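PDB 6ABJ: D-lactate dehydrogenase (Fermentative) from Pseudomonas aeruginosa, which probably catalyses the NADH-dependent interconversion of pyruvate and D-lactate, working as a tetrameric dehydrogenase of the D-isomer specific 2-hydroxyacid family. Local coordinates for residues B[123-128]-B[246-251]. Numbering follows the deposited sequence.
Sequences EHAVGL and INTGRG
Ala125 and Thr248 have the closest CA atoms, 6.4 Å apart, where helix 118-134 meets the loop just after strand 243-247. The threonine turns its methyl to the helix: Thr248 CG2 lies 3.9 Å from Ala125 CB and 4.1 Å from Leu128 CD1, so one methyl meets two residues a helical turn apart. With chi1 at 61°, Thr248 sets OG1 between its own backbone N and carbonyl carbon and swings CG2 anti to that carbonyl carbon. Ile246, two residues earlier, also points toward the helix and adds both branches. Ile246 CG2, anti to the backbone N, comes within 4.1 Å of Ala125 CB, whereas Ile246 CD1 reaches Leu128 CB at 4.3 Å. The side chains of Leu128 and Thr248 lie alongside one another, pointing in opposing directions. No hydrogen bond crosses this buried, largely apolar interface, although Thr248 OG1 also borders the Ala125 methyl.

Asn247 points away from the helix and shapes the loop instead. Asn247 OD1 accepts from Gly249 N at 2.8 Å, the donor 37° above the carbonyl plane, closing an Asx turn; Asn247 ND2 gives a nearly straight bond (174°) to Arg250 O, which lies in its amide plane. Phe175 of helix 170-181 also packs on Ala125. Thr248 and nearby Asp274 belong to the NADH site, empty in this apo chain; the arrangement is a helix packed on the parallel sheet of a Rossmann-type domain, beside the cofactor site at a strand's C-terminal end.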
loop_
_atom_site.group_PDB
_atom_site.type_symbol
_atom_site.label_atom_id
_atom_site.label_comp_id
_atom_site.label_asym_id
_atom_site.label_seq_id
_atom_site.Cartn_x
_atom_site.Cartn_y
_atom_site.Cartn_z
ATOM N N GLU B 123 -4.930 -16.867 -19.453
ATOM C CA GLU B 123 -5.289 -16.908 -18.060
ATOM C C GLU B 123 -4.980 -15.564 -17.364
ATOM O O GLU B 123 -5.782 -15.068 -16.556
ATOM C CB GLU B 123 -4.688 -18.109 -17.372
ATOM C CG GLU B 123 -5.363 -19.419 -17.794
ATOM C CD GLU B 123 -4.701 -20.645 -17.185
ATOM O OE1 GLU B 123 -3.954 -20.495 -16.220
ATOM O OE2 GLU B 123 -4.951 -21.776 -17.717
ATOM N N HIS B 124 -3.845 -14.987 -17.700
ATOM C CA HIS B 124 -3.437 -13.749 -17.116
ATOM C C HIS B 124 -4.384 -12.618 -17.546
ATOM O O HIS B 124 -4.763 -11.802 -16.725
ATOM C CB HIS B 124 -2.045 -13.405 -17.524
ATOM C CG HIS B 124 -1.482 -12.249 -16.740
ATOM N ND1 HIS B 124 -0.969 -12.403 -15.485
ATOM C CD2 HIS B 124 -1.292 -10.955 -17.059
ATOM C CE1 HIS B 124 -0.521 -11.239 -15.029
ATOM N NE2 HIS B 124 -0.692 -10.342 -15.979
ATOM N N ALA B 125 -4.799 -12.614 -18.812
ATOM C CA ALA B 125 -5.768 -11.679 -19.276
ATOM C C ALA B 125 -7.046 -11.814 -18.465
ATOM O O ALA B 125 -7.622 -10.796 -18.060
ATOM C CB ALA B 125 -6.023 -11.831 -20.765
ATOM N N VAL B 126 -7.530 -13.035 -18.249
ATOM C CA VAL B 126 -8.743 -13.221 -17.471
ATOM C C VAL B 126 -8.546 -12.749 -16.016
ATOM O O VAL B 126 -9.455 -12.142 -15.419
ATOM C CB VAL B 126 -9.248 -14.681 -17.567
ATOM C CG1 VAL B 126 -10.458 -14.899 -16.706
ATOM C CG2 VAL B 126 -9.544 -15.035 -19.025
ATOM N N GLY B 127 -7.371 -12.977 -15.443
ATOM C CA GLY B 127 -7.098 -12.497 -14.118
ATOM C C GLY B 127 -7.166 -10.955 -14.029
ATOM O O GLY B 127 -7.711 -10.381 -13.069
ATOM N N LEU B 128 -6.739 -10.289 -15.099
ATOM C CA LEU B 128 -6.723 -8.812 -15.115
ATOM C C LEU B 128 -8.183 -8.393 -15.176
ATOM O O LEU B 128 -8.600 -7.433 -14.505
ATOM C CB LEU B 128 -5.942 -8.278 -16.361
ATOM C CG LEU B 128 -4.395 -8.326 -16.211
ATOM C CD1 LEU B 128 -3.780 -7.812 -17.543
ATOM C CD2 LEU B 128 -3.890 -7.543 -15.041
ATOM N N ILE B 246 -8.366 -4.642 -22.314
ATOM C CA ILE B 246 -7.260 -5.452 -21.856
ATOM C C ILE B 246 -6.244 -5.553 -23.041
ATOM O O ILE B 246 -6.603 -5.911 -24.168
ATOM C CB ILE B 246 -7.728 -6.883 -21.495
ATOM C CG1 ILE B 246 -8.871 -6.829 -20.440
ATOM C CG2 ILE B 246 -6.604 -7.754 -20.976
ATOM C CD1 ILE B 246 -8.498 -6.182 -19.110
ATOM N N ASN B 247 -4.994 -5.229 -22.757
ATOM C CA ASN B 247 -3.921 -5.448 -23.717
ATOM C C ASN B 247 -2.844 -6.300 -23.100
ATOM O O ASN B 247 -1.988 -5.833 -22.308
ATOM C CB ASN B 247 -3.316 -4.149 -24.215
ATOM C CG ASN B 247 -2.314 -4.404 -25.355
ATOM O OD1 ASN B 247 -2.277 -5.514 -25.905
ATOM N ND2 ASN B 247 -1.508 -3.428 -25.650
ATOM N N THR B 248 -2.912 -7.590 -23.409
ATOM C CA THR B 248 -1.761 -8.494 -23.181
ATOM C C THR B 248 -0.969 -8.797 -24.476
ATOM O O THR B 248 -0.144 -9.673 -24.441
ATOM C CB THR B 248 -2.217 -9.795 -22.534
ATOM O OG1 THR B 248 -3.152 -10.468 -23.413
ATOM C CG2 THR B 248 -2.935 -9.518 -21.167
ATOM N N GLY B 249 -1.249 -8.129 -25.580
ATOM C CA GLY B 249 -0.646 -8.461 -26.911
ATOM C C GLY B 249 0.741 -7.828 -27.123
ATOM O O GLY B 249 1.719 -8.418 -26.817
ATOM N N ARG B 250 0.802 -6.599 -27.533
ATOM C CA ARG B 250 2.075 -5.864 -27.620
ATOM C C ARG B 250 1.775 -4.431 -27.339
ATOM O O ARG B 250 0.724 -3.944 -27.676
ATOM C CB ARG B 250 2.692 -5.930 -29.070
ATOM C CG ARG B 250 3.198 -7.302 -29.508
ATOM C CD ARG B 250 4.538 -7.737 -28.897
ATOM N NE ARG B 250 5.522 -6.673 -29.049
ATOM C CZ ARG B 250 6.060 -6.283 -30.219
ATOM N NH1 ARG B 250 5.738 -6.869 -31.376
ATOM N NH2 ARG B 250 6.937 -5.280 -30.233
ATOM N N GLY B 251 2.722 -3.741 -26.722
ATOM C CA GLY B 251 2.522 -2.364 -26.284
ATOM C C GLY B 251 2.052 -1.446 -27.351
ATOM O O GLY B 251 1.125 -0.642 -27.156
#